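Long-range contacts in histidine kinase (Paraburkholderia phymatum, PDB 6NB0), which probably autophosphorylates on a histidine with ATP as phosphate donor, the sensor-kinase step that opens a two-component phosphorelay: residues A[137-142]-A[160-165]; A[195-200]-A[212-217]; A[131-136]-A[171-176]. One frame throughout, in Å; residues are numbered along the deposited sequence.

Overall arrangement
All three contacts lie in the alpha/beta part of the chain that follows the helices 44-68 and 109-125, a mixed sheet packed against helices as in the ATP-binding domain of histidine kinases. Contact 3 spans the longest interval, and contact 1 falls within it; contact 2 follows both. Contacts 1 and 3 share helix 135-154, their centres about 12 Å apart, joined by the Glu-141 to Arg-173 salt bridge. Contacts 1 and 2, about 16 Å between centres, meet through the neighbouring strands 157-161 and 196-204. Contacts 2 and 3, about 23 Å between centres, do not touch. Contacts 1 and 3 thus tie helix 135-154 to strand 157-161 and helix 173-189, and contact 2 continues the sheet through its hairpin.

Contact 1 (A[137-142]-A[160-165]); sequences PLLDET and LNTPLA
Leu-139, within helix 135-154, comes nearest to Leu-160 in the backbone, with CA atoms 7.9 Å apart, where segment 160-165 leaves strand 157-161 and turns into a loop running past the helix. The contact across this gap is made by side chains. Leu-139 is buried and carries most of it. Leu-139 CB lies 4.1 Å from Leu-160 CD1, and Leu-139 CD1 reaches 3.8 Å from Leu-164 CD1, the side chains of Leu-139 and Leu-164 crossing at about a right angle. With CG anti to the carbonyl carbon (chi1 -63°), Leu-139 also sends this CD1 toward Thr-162, and these two side chains meet tip to tip. The helix and the strand are consecutive elements of the alpha/beta sandwich expected for a histidine kinase ATP-binding domain. Here the leucines pack helix 135-154 against strand 157-161, an outermost strand of the mixed sheet within this chain; Leu-139 further touches Ala-201 on the next strand. The loop is shaped by an ST turn: Thr-162 OG1 accepts from Leu-164 N at 3.0 Å, and the same hydroxyl is hydrogen-bonded to the Ala-201 carbonyl. Nearer the surface, Asp-140 crosses Leu-160, with Asp-140 OD1 in close van der Waals approach to Leu-160 CD2 at 3.3 Å; this oxygen also forms a long, weak ion pair with Arg-136 NE. Arg-136, one residue before the segment, hydrogen-bonds through NH1 to Leu-164 O.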
loop_
_atom_site.group_PDB
_atom_site.type_symbol
_atom_site.label_atom_id
_atom_site.label_comp_id
_atom_site.label_asym_id
_atom_site.label_seq_id
_atom_site.Cartn_x
_atom_site.Cartn_y
_atom_site.Cartn_z
ATOM N N PRO A 137 -25.075 2.394 -7.923
ATOM C CA PRO A 137 -24.418 3.406 -7.078
ATOM C C PRO A 137 -22.914 3.224 -7.000
ATOM O O PRO A 137 -22.179 4.214 -6.866
ATOM C CB PRO A 137 -25.087 3.220 -5.707
ATOM C CG PRO A 137 -26.455 2.602 -6.022
ATOM C CD PRO A 137 -26.116 1.666 -7.169
ATOM N N LEU A 138 -22.420 1.987 -7.111
ATOM C CA LEU A 138 -20.965 1.812 -7.156
ATOM C C LEU A 138 -20.354 2.438 -8.412
ATOM O O LEU A 138 -19.303 3.092 -8.344
ATOM C CB LEU A 138 -20.609 0.324 -7.060
ATOM C CG LEU A 138 -19.102 0.083 -7.188
ATOM C CD1 LEU A 138 -18.326 0.838 -6.115
ATOM C CD2 LEU A 138 -18.783 -1.415 -7.143
ATOM N N LEU A 139 -20.990 2.233 -9.570
ATOM C CA LEU A 139 -20.530 2.863 -10.798
ATOM C C LEU A 139 -20.549 4.384 -10.685
ATOM O O LEU A 139 -19.606 5.054 -11.125
ATOM C CB LEU A 139 -21.402 2.393 -11.969
ATOM C CG LEU A 139 -21.309 0.885 -12.246
ATOM C CD1 LEU A 139 -22.401 0.439 -13.218
ATOM C CD2 LEU A 139 -19.927 0.484 -12.786
ATOM N N ASP A 140 -21.635 4.955 -10.150
ATOM C CA ASP A 140 -21.718 6.412 -10.046
ATOM C C ASP A 140 -20.670 6.958 -9.086
ATOM O O ASP A 140 -20.068 8.014 -9.336
ATOM C CB ASP A 140 -23.115 6.840 -9.590
ATOM C CG ASP A 140 -24.190 6.618 -10.649
ATOM O OD1 ASP A 140 -23.905 6.698 -11.854
ATOM O OD2 ASP A 140 -25.340 6.388 -10.258
ATOM N N GLU A 141 -20.441 6.256 -7.974
ATOM C CA GLU A 141 -19.391 6.671 -7.043
ATOM C C GLU A 141 -18.020 6.658 -7.699
ATOM O O GLU A 141 -17.202 7.547 -7.446
ATOM C CB GLU A 141 -19.394 5.761 -5.816
ATOM C CG GLU A 141 -18.301 6.079 -4.810
ATOM C CD GLU A 141 -18.494 5.356 -3.477
ATOM O OE1 GLU A 141 -18.988 4.200 -3.485
ATOM O OE2 GLU A 141 -18.171 5.964 -2.425
ATOM N N THR A 142 -17.740 5.634 -8.520
ATOM C CA THR A 142 -16.483 5.560 -9.248
ATOM C C THR A 142 -16.299 6.794 -10.119
ATOM O O THR A 142 -15.235 7.436 -10.113
ATOM C CB THR A 142 -16.448 4.285 -10.121
ATOM O OG1 THR A 142 -16.623 3.104 -9.305
ATOM C CG2 THR A 142 -15.115 4.178 -10.880
ATOM N N LEU A 160 -20.405 7.439 -18.471
ATOM C CA LEU A 160 -20.841 6.144 -17.971
ATOM C C LEU A 160 -21.942 5.647 -18.884
ATOM O O LEU A 160 -22.935 6.350 -19.105
ATOM C CB LEU A 160 -21.327 6.232 -16.524
ATOM C CG LEU A 160 -21.986 4.966 -15.956
ATOM C CD1 LEU A 160 -20.975 3.788 -15.817
ATOM C CD2 LEU A 160 -22.680 5.301 -14.627
ATOM N N ASN A 161 -21.763 4.445 -19.415
ATOM C CA ASN A 161 -22.753 3.797 -20.270
ATOM C C ASN A 161 -23.150 2.478 -19.620
ATOM O O ASN A 161 -22.375 1.515 -19.637
ATOM C CB ASN A 161 -22.189 3.573 -21.673
ATOM C CG ASN A 161 -23.140 2.810 -22.566
ATOM O OD1 ASN A 161 -24.357 2.930 -22.439
ATOM N ND2 ASN A 161 -22.588 2.014 -23.477
ATOM N N THR A 162 -24.350 2.428 -19.046
ATOM C CA THR A 162 -24.774 1.197 -18.408
ATOM C C THR A 162 -26.292 1.156 -18.408
ATOM O O THR A 162 -26.934 2.206 -18.262
ATOM C CB THR A 162 -24.247 1.049 -16.974
ATOM O OG1 THR A 162 -24.649 -0.225 -16.461
ATOM C CG2 THR A 162 -24.775 2.159 -16.035
ATOM N N PRO A 163 -26.882 -0.017 -18.643
ATOM C CA PRO A 163 -28.314 -0.209 -18.374
ATOM C C PRO A 163 -28.609 -0.576 -16.927
ATOM O O PRO A 163 -29.779 -0.698 -16.555
ATOM C CB PRO A 163 -28.674 -1.368 -19.313
ATOM C CG PRO A 163 -27.414 -2.237 -19.282
ATOM C CD PRO A 163 -26.268 -1.210 -19.267
ATOM N N LEU A 164 -27.587 -0.731 -16.090
ATOM C CA LEU A 164 -27.805 -1.198 -14.728
ATOM C C LEU A 164 -28.563 -0.151 -13.911
ATOM O O LEU A 164 -28.222 1.036 -13.919
ATOM C CB LEU A 164 -26.464 -1.528 -14.067
ATOM C CG LEU A 164 -25.637 -2.628 -14.746
ATOM C CD1 LEU A 164 -24.274 -2.788 -14.048
ATOM C CD2 LEU A 164 -26.403 -3.958 -14.789
ATOM N N ALA A 165 -29.601 -0.599 -13.218
ATOM C CA ALA A 165 -30.408 0.257 -12.357
ATOM C C ALA A 165 -30.467 -0.346 -10.957
ATOM O O ALA A 165 -29.806 0.158 -10.042
ATOM C CB ALA A 165 -31.812 0.446 -12.941
#

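Contact 2 (A[195-200]-A[212-217]); sequences TTVTLD and VSWQAT
Thr-198 and Ser-213 form an antiparallel hydrogen-bonded pair: Thr-198 N donates to Ser-213 O at 3.1 Å and Ser-213 N to Thr-198 O at 2.9 Å. Next to them Leu-199 and Val-212 make a non-hydrogen-bonded pair, its CA atoms 4.5 Å apart, and Val-212 CA sends a C-H contact to Thr-198 O. The face carrying Leu-199 and Val-212 is the tight one. Val-212 CG1, anti to its backbone N (chi1 170°), meets Val-197 CG1 at 3.5 Å, while Val-212 CG2 lies 3.8 Å from Leu-199 CD1. Trp-214 stands alongside Val-197, pointing the same way, and Trp-214 CB is 3.9 Å from Val-197 CG2.

The side of Thr-198 and Ser-213 is wetter. One water, bonded to Ser-213 OG, donates to Thr-198 O; another connects Thr-196 O with Thr-198 OG1 and bonds weakly to Ser-213 O. Where the strands diverge, a third joins Thr-196 O to Gln-215 N, and at the open end a fourth links Gln-215 O with the hydroxyls of Thr-217 and Thr-195, the latter also hydrogen-bonded to Ala-192 O. The two strands are the arms of a beta hairpin; strand 157-161 adjoins 196-204 and strand 276-283 adjoins 207-214, while helix 173-189 packs through Leu-183 and Ala-187 on Val-212, and Trp-214 NE1 hydrogen-bonds to Ala-190 O.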
loop_
_atom_site.group_PDB
_atom_site.type_symbol
_atom_site.label_atom_id
_atom_site.label_comp_id
_atom_site.label_asym_id
_atom_site.label_seq_id
_atom_site.Cartn_x
_atom_site.Cartn_y
_atom_site.Cartn_z
ATOM N N THR A 195 -10.033 14.510 -24.154
ATOM C CA THR A 195 -10.389 13.115 -24.411
ATOM C C THR A 195 -11.571 12.687 -23.551
ATOM O O THR A 195 -11.740 13.144 -22.419
ATOM C CB THR A 195 -9.165 12.217 -24.128
ATOM O OG1 THR A 195 -8.148 12.525 -25.095
ATOM C CG2 THR A 195 -9.522 10.719 -24.217
ATOM N N THR A 196 -12.407 11.810 -24.106
ATOM C CA THR A 196 -13.487 11.168 -23.366
ATOM C C THR A 196 -13.074 9.753 -22.958
ATOM O O THR A 196 -12.713 8.940 -23.812
ATOM C CB THR A 196 -14.766 11.114 -24.202
ATOM O OG1 THR A 196 -15.158 12.446 -24.538
ATOM C CG2 THR A 196 -15.897 10.430 -23.415
ATOM N N VAL A 197 -13.144 9.471 -21.660
ATOM C CA VAL A 197 -12.958 8.125 -21.108
ATOM C C VAL A 197 -14.327 7.553 -20.770
ATOM O O VAL A 197 -15.094 8.166 -20.022
ATOM C CB VAL A 197 -12.044 8.150 -19.869
ATOM C CG1 VAL A 197 -11.980 6.752 -19.205
ATOM C CG2 VAL A 197 -10.624 8.626 -20.267
ATOM N N THR A 198 -14.658 6.392 -21.333
ATOM C CA THR A 198 -15.983 5.809 -21.149
ATOM C C THR A 198 -15.862 4.546 -20.308
ATOM O O THR A 198 -15.063 3.659 -20.633
ATOM C CB THR A 198 -16.626 5.484 -22.500
ATOM O OG1 THR A 198 -16.834 6.694 -23.238
ATOM C CG2 THR A 198 -17.958 4.729 -22.318
ATOM N N LEU A 199 -16.655 4.469 -19.234
ATOM C CA LEU A 199 -16.845 3.237 -18.477
ATOM C C LEU A 199 -18.141 2.587 -18.952
ATOM O O LEU A 199 -19.220 3.183 -18.807
ATOM C CB LEU A 199 -16.907 3.545 -16.978
ATOM C CG LEU A 199 -17.270 2.384 -16.035
ATOM C CD1 LEU A 199 -16.280 1.241 -16.180
ATOM C CD2 LEU A 199 -17.283 2.884 -14.598
ATOM N N ASP A 200 -18.035 1.408 -19.566
ATOM C CA ASP A 200 -19.189 0.589 -19.954
ATOM C C ASP A 200 -19.343 -0.515 -18.918
ATOM O O ASP A 200 -18.348 -1.152 -18.564
ATOM C CB ASP A 200 -18.983 -0.077 -21.320
ATOM C CG ASP A 200 -19.075 0.882 -22.467
ATOM O OD1 ASP A 200 -19.631 1.975 -22.291
ATOM O OD2 ASP A 200 -18.604 0.524 -23.560
ATOM N N VAL A 212 -13.321 -0.029 -19.725
ATOM C CA VAL A 212 -12.976 1.376 -19.914
ATOM C C VAL A 212 -12.341 1.488 -21.294
ATOM O O VAL A 212 -11.432 0.718 -21.623
ATOM C CB VAL A 212 -12.044 1.889 -18.803
ATOM C CG1 VAL A 212 -11.514 3.260 -19.148
ATOM C CG2 VAL A 212 -12.779 1.946 -17.453
ATOM N N SER A 213 -12.866 2.387 -22.132
ATOM C CA SER A 213 -12.343 2.568 -23.476
ATOM C C SER A 213 -12.063 4.042 -23.719
ATOM O O SER A 213 -12.815 4.914 -23.275
ATOM C CB SER A 213 -13.299 2.020 -24.548
ATOM O OG SER A 213 -14.555 2.667 -24.519
ATOM N N TRP A 214 -10.960 4.314 -24.416
ATOM C CA TRP A 214 -10.542 5.700 -24.608
ATOM C C TRP A 214 -9.462 5.772 -25.668
ATOM O O TRP A 214 -8.759 4.789 -25.926
ATOM C CB TRP A 214 -10.029 6.309 -23.288
ATOM C CG TRP A 214 -8.612 5.977 -22.902
ATOM C CD1 TRP A 214 -7.549 6.842 -22.879
ATOM C CD2 TRP A 214 -8.105 4.708 -22.421
ATOM N NE1 TRP A 214 -6.411 6.191 -22.430
ATOM C CE2 TRP A 214 -6.723 4.884 -22.153
ATOM C CE3 TRP A 214 -8.676 3.447 -22.207
ATOM C CZ2 TRP A 214 -5.911 3.847 -21.663
ATOM C CZ3 TRP A 214 -7.869 2.418 -21.722
ATOM C CH2 TRP A 214 -6.506 2.622 -21.459
ATOM N N GLN A 215 -9.355 6.943 -26.300
ATOM C CA GLN A 215 -8.246 7.216 -27.206
ATOM C C GLN A 215 -7.031 7.617 -26.375
ATOM O O GLN A 215 -7.025 8.673 -25.738
ATOM C CB GLN A 215 -8.625 8.308 -28.208
ATOM C CG GLN A 215 -7.824 8.215 -29.483
ATOM C CD GLN A 215 -8.245 7.039 -30.350
ATOM O OE1 GLN A 215 -7.449 6.517 -31.130
ATOM N NE2 GLN A 215 -9.505 6.622 -30.224
ATOM N N ALA A 216 -5.995 6.776 -26.380
ATOM C CA ALA A 216 -4.896 6.915 -25.430
ATOM C C ALA A 216 -3.844 7.896 -25.926
ATOM O O ALA A 216 -3.555 7.965 -27.123
ATOM C CB ALA A 216 -4.234 5.557 -25.174
ATOM N N THR A 217 -3.265 8.651 -24.984
ATOM C CA THR A 217 -2.040 9.426 -25.196
ATOM C C THR A 217 -1.082 8.956 -24.112
ATOM O O THR A 217 -1.006 9.551 -23.024
ATOM C CB THR A 217 -2.288 10.933 -25.107
ATOM O OG1 THR A 217 -3.307 11.305 -26.043
ATOM C CG2 THR A 217 -1.001 11.724 -25.415
HETATM O O HOH W 1 -5.849 11.021 -25.171
HETATM O O HOH W 2 -11.659 8.560 -26.290
HETATM O O HOH W 3 -14.739 7.146 -24.838
HETATM O O HOH W 4 -15.795 1.251 -22.528
#

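Contact 3 (A[131-136]-A[171-176]); sequences APFALR and GDRERL
Phe-133 lies under the aliphatic stem of Arg-173 at the centre of this buried contact. Arg-173 CG sits over the middle of the Phe-133 ring, 3.8 Å from its centroid and 13° off the normal, a CH-pi contact, and Arg-173 CB approaches the same ring at Phe-133 CD2, 3.7 Å away. The phenylalanine takes up the position between backbone N and carbonyl carbon (chi1 67°), which swings its ring toward the start of helix 173-189. Arg-173 has CG anti to N and stays extended from CG to NE, crossing the ring obliquely; its guanidinium is turned 81° from the ring plane and so does not stack on it. Beyond the ring, Arg-173 NE donates to a water 2.8 Å away that in turn donates to the Ala-134 carbonyl, while Arg-173 NH2 forms a salt bridge with Glu-141 OE1. At the ring's edge, near its plane, Leu-176 CD1 lies 3.7 Å from Phe-133 CZ.

Backbone hydrogen bonds join the two segments at Ala-131 and Gly-171. These residues form an antiparallel hydrogen-bonded pair, with Ala-131 N giving to Gly-171 O at 2.9 Å and Gly-171 N to Ala-131 O at 3.2 Å. Asp-172 then occupies the N-cap of helix 173-189, Asp-172 OD1 accepting from Arg-175 N at 3.2 Å.

The short two-stranded sheet of 131-134 and 168-171 thus leads on one side into helix 135-154 and on the other into helix 173-189. Leu-138 of the former touches both Phe-133 and Arg-173, whereas Val-257 of helix 252-260 packs against Leu-176.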
loop_
_atom_site.group_PDB
_atom_site.type_symbol
_atom_site.label_atom_id
_atom_site.label_comp_id
_atom_site.label_asym_id
_atom_site.label_seq_id
_atom_site.Cartn_x
_atom_site.Cartn_y
_atom_site.Cartn_z
ATOM N N ALA A 131 -20.578 -9.479 0.219
ATOM C CA ALA A 131 -21.886 -9.084 0.726
ATOM C C ALA A 131 -22.643 -8.387 -0.403
ATOM O O ALA A 131 -22.022 -7.731 -1.240
ATOM C CB ALA A 131 -21.785 -8.161 1.950
ATOM N N PRO A 132 -23.970 -8.531 -0.444
ATOM C CA PRO A 132 -24.719 -7.973 -1.585
ATOM C C PRO A 132 -24.721 -6.453 -1.541
ATOM O O PRO A 132 -24.847 -5.850 -0.475
ATOM C CB PRO A 132 -26.136 -8.550 -1.408
ATOM C CG PRO A 132 -26.223 -9.028 -0.022
ATOM C CD PRO A 132 -24.812 -9.310 0.471
ATOM N N PHE A 133 -24.585 -5.836 -2.712
ATOM C CA PHE A 133 -24.629 -4.385 -2.814
ATOM C C PHE A 133 -25.161 -4.013 -4.187
ATOM O O PHE A 133 -25.105 -4.802 -5.138
ATOM C CB PHE A 133 -23.239 -3.735 -2.600
ATOM C CG PHE A 133 -22.267 -4.053 -3.693
ATOM C CD1 PHE A 133 -22.158 -3.228 -4.808
ATOM C CD2 PHE A 133 -21.490 -5.203 -3.630
ATOM C CE1 PHE A 133 -21.286 -3.531 -5.838
ATOM C CE2 PHE A 133 -20.606 -5.521 -4.668
ATOM C CZ PHE A 133 -20.500 -4.687 -5.760
ATOM N N ALA A 134 -25.633 -2.777 -4.287
ATOM C CA ALA A 134 -26.162 -2.242 -5.536
ATOM C C ALA A 134 -25.037 -1.816 -6.481
ATOM O O ALA A 134 -24.165 -1.014 -6.126
ATOM C CB ALA A 134 -27.104 -1.071 -5.231
ATOM N N LEU A 135 -25.070 -2.359 -7.706
ATOM C CA LEU A 135 -24.017 -2.099 -8.685
ATOM C C LEU A 135 -24.048 -0.663 -9.191
ATOM O O LEU A 135 -22.998 -0.041 -9.373
ATOM C CB LEU A 135 -24.159 -3.069 -9.865
ATOM C CG LEU A 135 -23.571 -4.467 -9.604
ATOM C CD1 LEU A 135 -24.047 -5.488 -10.667
ATOM C CD2 LEU A 135 -22.039 -4.360 -9.585
ATOM N N ARG A 136 -25.237 -0.122 -9.455
ATOM C CA ARG A 136 -25.256 1.190 -10.110
ATOM C C ARG A 136 -24.719 2.316 -9.217
ATOM O O ARG A 136 -23.956 3.161 -9.709
ATOM C CB ARG A 136 -26.667 1.518 -10.595
ATOM C CG ARG A 136 -26.799 2.927 -11.163
ATOM C CD ARG A 136 -25.884 3.118 -12.362
ATOM N NE ARG A 136 -26.032 4.430 -12.998
ATOM C CZ ARG A 136 -26.937 4.707 -13.936
ATOM N NH1 ARG A 136 -27.798 3.769 -14.339
ATOM N NH2 ARG A 136 -26.988 5.921 -14.477
ATOM N N GLY A 171 -20.524 -9.321 -3.645
ATOM C CA GLY A 171 -19.112 -9.127 -3.903
ATOM C C GLY A 171 -18.444 -8.372 -2.774
ATOM O O GLY A 171 -19.075 -7.975 -1.791
ATOM N N ASP A 172 -17.139 -8.174 -2.927
ATOM C CA ASP A 172 -16.366 -7.411 -1.946
ATOM C C ASP A 172 -16.437 -5.967 -2.418
ATOM O O ASP A 172 -15.664 -5.543 -3.275
ATOM C CB ASP A 172 -14.935 -7.928 -1.873
ATOM C CG ASP A 172 -14.109 -7.246 -0.798
ATOM O OD1 ASP A 172 -14.326 -6.054 -0.529
ATOM O OD2 ASP A 172 -13.220 -7.905 -0.230
ATOM N N ARG A 173 -17.425 -5.215 -1.915
ATOM C CA ARG A 173 -17.715 -3.926 -2.544
ATOM C C ARG A 173 -16.503 -3.009 -2.495
ATOM O O ARG A 173 -16.195 -2.329 -3.476
ATOM C CB ARG A 173 -18.904 -3.227 -1.885
ATOM C CG ARG A 173 -19.309 -1.944 -2.635
ATOM C CD ARG A 173 -20.402 -1.162 -1.884
ATOM N NE ARG A 173 -20.936 -0.079 -2.721
ATOM C CZ ARG A 173 -20.369 1.116 -2.868
ATOM N NH1 ARG A 173 -19.227 1.409 -2.239
ATOM N NH2 ARG A 173 -20.933 2.019 -3.651
ATOM N N GLU A 174 -15.802 -2.981 -1.360
ATOM C CA GLU A 174 -14.679 -2.049 -1.247
ATOM C C GLU A 174 -13.566 -2.400 -2.235
ATOM O O GLU A 174 -12.985 -1.506 -2.855
ATOM C CB GLU A 174 -14.159 -2.022 0.189
ATOM C CG GLU A 174 -13.176 -0.873 0.488
ATOM C CD GLU A 174 -11.810 -1.011 -0.205
ATOM O OE1 GLU A 174 -11.199 -2.098 -0.157
ATOM O OE2 GLU A 174 -11.349 -0.023 -0.811
ATOM N N ARG A 175 -13.233 -3.689 -2.387
ATOM C CA ARG A 175 -12.190 -4.056 -3.357
ATOM C C ARG A 175 -12.637 -3.803 -4.794
ATOM O O ARG A 175 -11.841 -3.364 -5.628
ATOM C CB ARG A 175 -11.801 -5.531 -3.191
ATOM C CG ARG A 175 -11.154 -5.861 -1.858
ATOM C CD ARG A 175 -9.867 -5.109 -1.608
ATOM N NE ARG A 175 -9.130 -5.734 -0.509
ATOM C CZ ARG A 175 -8.087 -5.195 0.124
ATOM N NH1 ARG A 175 -7.499 -5.875 1.105
ATOM N NH2 ARG A 175 -7.640 -3.982 -0.199
ATOM N N LEU A 176 -13.893 -4.120 -5.116
ATOM C CA LEU A 176 -14.396 -3.790 -6.446
ATOM C C LEU A 176 -14.380 -2.295 -6.677
ATOM O O LEU A 176 -14.113 -1.833 -7.799
ATOM C CB LEU A 176 -15.813 -4.346 -6.621
ATOM C CG LEU A 176 -15.833 -5.882 -6.608
ATOM C CD1 LEU A 176 -17.244 -6.424 -6.264
ATOM C CD2 LEU A 176 -15.345 -6.446 -7.956
HETATM O O HOH W 5 -23.414 0.250 -3.922
#